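Local coordinates for hypothetical protein TT1465 (Thermus thermophilus, PDB 1WEK) that is of unknown function but adopts a Rossmann-like fold with a parallel beta-sheet, as in other proteins of the SLOG clan, at residues P78-M81 / E82-R86; V153-T157 / E158-R162. One frame throughout, in Å; residues are numbered along the deposited sequence.

Contact 1 (P78-M81 / E82-R86); sequences PGVM and EAVNR
Gly79, Val80 and Met81 hand their carbonyls to the amides of Ala83, Val84 and Asn85, three successive i to i+4 hydrogen bonds in the opening part of helix 79-90. Gly79 O takes Ala83 N in its carbonyl plane at 3.0 Å, with an almost straight N-H...O angle of 171°. In the next bond Val84 N lies 2.9 Å from Val80 O but is tilted out of that carbonyl's plane, while Asn85 N meets Met81 O nearly head-on. Gly79 enters the turn with a positive phi of 58°, a backbone shape that a residue lacking CB adopts easily, and Pro78, whose ring already fixes its phi, suits the approach to it.

Val80 and Val84, one turn apart, cross at a slant, CG1 of Val80 3.9 Å from CG2 of Val84. With its CG1 anti to the backbone N (chi1 175°), Val84 has CG2 beside that N and close over Val80 O. These branched side chains suit the buried face of the helix in the beta-alpha-beta unit made by strand 71-74, helix 79-90 and strand 95-100; Val84 rests on Thr74, and Val80 on Ala54 of helix 53-68. Small Ala83 lets Tyr55 of that neighbouring helix come close.

Asn85 turns its amide back along the helix, OD1 standing 3.1 Å from Met81 O, two acceptors side by side. Thr74 OG1 and Asn109 ND2 bond to that OD1, and Asn85 ND2 binds Ser95 OG and Val96 O, so a buried amide links the helix to both flanking strands. Glu82 instead extends its chain beside Pro78, OE2 coming 3.8 Å from Pro78 CA.

Contact 2 (V153-T157 / E158-R162); sequences VLLQT and EKVHR
Leu154 and Leu155 offer their carbonyls to the chain that turns back at the C-terminal end of helix 142-156, in a Schellman motif. Lys159 N binds Leu154 O at 2.9 Å, in the carbonyl plane, whereas Glu158 N bonds Leu155 O from above its carbonyl plane. Glu158 makes the reversal with a positive phi of 63°, less easy with a CB than for the glycine common there, but its side chain serves Arg162 and the second subunit. Thr157 OG1, at chi1 64°, folds back to Val153 O, which the Thr157 amide reaches from the opposite face.

Apolar contact fills the bend: Val160 CG2 lies 3.9 Å from Leu154 CB and 4.0 Å from Leu155 CD2. The branched valine thus spans both leucines, while Leu155 CD2 also runs alongside the aliphatic part of Arg162.

The charged groups come next. Arg162 bends at chi2 and chi3, bringing NH1 2.7 Å from Leu155 O in a weak, strongly bent bond and NH2 2.7 Å from Glu158 OE1 in a salt bridge. Glu158 CG lies over one guanidinium face, toward its rim. Glu158 OE2 and Lys159 NZ bind His104 and the Glu101 carbonyl, respectively, of the second subunit. Arginine's positive charge at carbonyls ending a helix would be electrostatically favourable, and the Glu158 carboxylate probably balances it.

How the contacts relate
Along the chain, contact 1 closes before contact 2 opens: 78-86 lies at the N-terminal end of helix 79-90, whereas contact 2 takes in the end of helix 142-156 and the loop leading toward strand 165-168. Their centres lie 27 Å apart, on opposite sides of the chain's centre, and the nearest atoms are about 18 Å apart, so the two do not touch. What they share is the parallel sheet. Helix 79-90 connects neighbouring strands 71-74 and 95-100, while helix 142-156 connects strands 132-137 and 165-168, with strand 39-43 between the two pairs. One contact is thus a buried helix start within the subunit; the other is a surface helix end facing the second subunit.

Contact 1 (P78-M81 / E82-R86)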
loop_
_atom_site.group_PDB
_atom_site.type_symbol
_atom_site.label_atom_id
_atom_site.label_comp_id
_atom_site.label_asym_id
_atom_site.label_seq_id
_atom_site.Cartn_x
_atom_site.Cartn_y
_atom_site.Cartn_z
ATOM N N PRO A 78 0.012 6.221 34.171
ATOM C CA PRO A 78 -0.175 6.433 35.617
ATOM C C PRO A 78 -0.365 7.914 35.938
ATOM O O PRO A 78 -0.543 8.730 35.034
ATOM C CB PRO A 78 1.137 5.920 36.232
ATOM C CG PRO A 78 1.750 5.089 35.164
ATOM C CD PRO A 78 1.393 5.794 33.900
ATOM N N GLY A 79 -0.313 8.240 37.232
ATOM C CA GLY A 79 -0.433 9.613 37.696
ATOM C C GLY A 79 -1.696 10.353 37.307
ATOM O O GLY A 79 -2.805 9.831 37.428
ATOM N N VAL A 80 -1.522 11.585 36.841
ATOM C CA VAL A 80 -2.639 12.416 36.457
ATOM C C VAL A 80 -3.458 11.833 35.318
ATOM O O VAL A 80 -4.664 12.079 35.224
ATOM C CB VAL A 80 -2.177 13.829 36.064
ATOM C CG1 VAL A 80 -3.395 14.695 35.745
ATOM C CG2 VAL A 80 -1.392 14.449 37.199
HETATM N N MSE A 81 -2.818 11.068 34.441
HETATM C CA MSE A 81 -3.564 10.499 33.338
HETATM C C MSE A 81 -4.539 9.503 33.945
HETATM O O MSE A 81 -5.728 9.524 33.640
HETATM C CB MSE A 81 -2.624 9.833 32.328
HETATM C CG MSE A 81 -1.688 10.828 31.624
HETATM SE SE MSE A 81 -0.299 9.949 30.564
HETATM C CE MSE A 81 0.965 9.632 32.000
ATOM N N GLU A 82 -4.039 8.658 34.838
ATOM C CA GLU A 82 -4.888 7.682 35.487
ATOM C C GLU A 82 -6.067 8.383 36.167
ATOM O O GLU A 82 -7.221 8.041 35.922
ATOM C CB GLU A 82 -4.085 6.883 36.510
ATOM C CG GLU A 82 -4.915 5.885 37.296
ATOM C CD GLU A 82 -4.071 4.769 37.879
ATOM O OE1 GLU A 82 -4.653 3.776 38.353
ATOM O OE2 GLU A 82 -2.825 4.878 37.863
ATOM N N ALA A 83 -5.777 9.380 37.002
ATOM C CA ALA A 83 -6.835 10.107 37.691
ATOM C C ALA A 83 -7.859 10.661 36.703
ATOM O O ALA A 83 -9.066 10.579 36.947
ATOM C CB ALA A 83 -6.248 11.238 38.522
ATOM N N VAL A 84 -7.383 11.235 35.595
ATOM C CA VAL A 84 -8.301 11.790 34.604
ATOM C C VAL A 84 -9.174 10.710 33.965
ATOM O O VAL A 84 -10.361 10.925 33.775
ATOM C CB VAL A 84 -7.562 12.534 33.474
ATOM C CG1 VAL A 84 -8.579 12.976 32.407
ATOM C CG2 VAL A 84 -6.808 13.738 34.037
ATOM N N ASN A 85 -8.585 9.566 33.615
ATOM C CA ASN A 85 -9.351 8.458 33.026
ATOM C C ASN A 85 -10.337 7.913 34.065
ATOM O O ASN A 85 -11.481 7.561 33.744
ATOM C CB ASN A 85 -8.434 7.311 32.606
ATOM C CG ASN A 85 -7.660 7.598 31.335
ATOM O OD1 ASN A 85 -6.434 7.575 31.333
ATOM N ND2 ASN A 85 -8.373 7.840 30.243
ATOM N N ARG A 86 -9.875 7.830 35.312
ATOM C CA ARG A 86 -10.691 7.322 36.404
ATOM C C ARG A 86 -11.908 8.197 36.667
ATOM O O ARG A 86 -13.022 7.697 36.810
ATOM C CB ARG A 86 -9.864 7.221 37.679
ATOM C CG ARG A 86 -10.549 6.436 38.792
ATOM C CD ARG A 86 -9.645 6.334 40.013
ATOM N NE ARG A 86 -10.177 5.432 41.025
ATOM C CZ ARG A 86 -9.557 5.155 42.169
ATOM N NH1 ARG A 86 -8.385 5.715 42.437
ATOM N NH2 ARG A 86 -10.111 4.322 43.042
#

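Contact 2 (V153-T157 / E158-R162)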
loop_
_atom_site.group_PDB
_atom_site.type_symbol
_atom_site.label_atom_id
_atom_site.label_comp_id
_atom_site.label_asym_id
_atom_site.label_seq_id
_atom_site.Cartn_x
_atom_site.Cartn_y
_atom_site.Cartn_z
ATOM N N VAL A 153 2.456 25.196 18.608
ATOM C CA VAL A 153 3.010 25.382 17.265
ATOM C C VAL A 153 1.925 25.224 16.203
ATOM O O VAL A 153 1.810 26.050 15.285
ATOM C CB VAL A 153 4.133 24.344 16.979
ATOM C CG1 VAL A 153 4.397 24.248 15.499
ATOM C CG2 VAL A 153 5.425 24.771 17.698
ATOM N N LEU A 154 1.139 24.154 16.338
ATOM C CA LEU A 154 0.059 23.847 15.412
ATOM C C LEU A 154 -0.974 24.966 15.373
ATOM O O LEU A 154 -1.545 25.262 14.316
ATOM C CB LEU A 154 -0.616 22.514 15.797
ATOM C CG LEU A 154 0.192 21.225 15.588
ATOM C CD1 LEU A 154 -0.576 20.008 16.113
ATOM C CD2 LEU A 154 0.504 21.053 14.109
ATOM N N LEU A 155 -1.212 25.584 16.525
ATOM C CA LEU A 155 -2.164 26.681 16.613
ATOM C C LEU A 155 -1.544 27.979 16.095
ATOM O O LEU A 155 -2.150 28.680 15.298
ATOM C CB LEU A 155 -2.628 26.862 18.063
ATOM C CG LEU A 155 -3.555 25.746 18.545
ATOM C CD1 LEU A 155 -3.850 25.910 20.020
ATOM C CD2 LEU A 155 -4.843 25.782 17.749
ATOM N N GLN A 156 -0.330 28.294 16.540
ATOM C CA GLN A 156 0.344 29.521 16.099
ATOM C C GLN A 156 0.460 29.623 14.568
ATOM O O GLN A 156 0.231 30.681 13.996
ATOM C CB GLN A 156 1.745 29.593 16.721
ATOM C CG GLN A 156 2.641 30.709 16.175
ATOM C CD GLN A 156 4.093 30.510 16.548
ATOM O OE1 GLN A 156 4.664 29.457 16.282
ATOM N NE2 GLN A 156 4.700 31.516 17.163
ATOM N N THR A 157 0.839 28.527 13.914
ATOM C CA THR A 157 1.001 28.508 12.460
ATOM C C THR A 157 -0.308 28.149 11.760
ATOM O O THR A 157 -0.367 28.068 10.540
ATOM C CB THR A 157 2.069 27.483 12.027
ATOM O OG1 THR A 157 1.634 26.159 12.376
ATOM C CG2 THR A 157 3.401 27.770 12.713
ATOM N N GLU A 158 -1.346 27.900 12.545
ATOM C CA GLU A 158 -2.675 27.582 12.012
ATOM C C GLU A 158 -2.854 26.301 11.178
ATOM O O GLU A 158 -3.664 26.270 10.253
ATOM C CB GLU A 158 -3.205 28.800 11.238
ATOM C CG GLU A 158 -3.453 29.993 12.155
ATOM C CD GLU A 158 -3.957 31.243 11.444
ATOM O OE1 GLU A 158 -4.334 32.206 12.151
ATOM O OE2 GLU A 158 -3.968 31.282 10.196
ATOM N N LYS A 159 -2.123 25.240 11.522
ATOM C CA LYS A 159 -2.254 23.975 10.811
ATOM C C LYS A 159 -3.495 23.213 11.323
ATOM O O LYS A 159 -3.959 22.266 10.699
ATOM C CB LYS A 159 -0.995 23.117 11.000
ATOM C CG LYS A 159 0.308 23.764 10.508
ATOM C CD LYS A 159 0.473 23.708 8.987
ATOM C CE LYS A 159 0.823 22.301 8.508
ATOM N NZ LYS A 159 0.964 22.222 7.029
ATOM N N VAL A 160 -4.041 23.623 12.459
ATOM C CA VAL A 160 -5.227 22.963 12.987
ATOM C C VAL A 160 -6.122 24.028 13.581
ATOM O O VAL A 160 -5.645 25.115 13.900
ATOM C CB VAL A 160 -4.861 21.929 14.077
ATOM C CG1 VAL A 160 -3.710 21.058 13.589
ATOM C CG2 VAL A 160 -4.505 22.625 15.369
ATOM N N HIS A 161 -7.410 23.727 13.738
ATOM C CA HIS A 161 -8.332 24.712 14.292
ATOM C C HIS A 161 -7.928 25.158 15.677
ATOM O O HIS A 161 -7.443 24.362 16.478
ATOM C CB HIS A 161 -9.759 24.185 14.348
ATOM C CG HIS A 161 -10.706 25.122 15.031
ATOM N ND1 HIS A 161 -10.718 26.477 14.775
ATOM C CD2 HIS A 161 -11.661 24.908 15.966
ATOM C CE1 HIS A 161 -11.639 27.057 15.525
ATOM N NE2 HIS A 161 -12.226 26.126 16.257
ATOM N N ARG A 162 -8.161 26.437 15.956
ATOM C CA ARG A 162 -7.793 27.035 17.234
ATOM C C ARG A 162 -8.689 26.629 18.415
ATOM O O ARG A 162 -9.317 27.483 19.050
ATOM C CB ARG A 162 -7.779 28.567 17.093
ATOM C CG ARG A 162 -6.667 29.263 17.874
ATOM C CD ARG A 162 -5.413 29.562 17.010
ATOM N NE ARG A 162 -5.600 30.718 16.132
ATOM C CZ ARG A 162 -4.622 31.389 15.519
ATOM N NH1 ARG A 162 -3.353 31.043 15.665
ATOM N NH2 ARG A 162 -4.917 32.430 14.754
#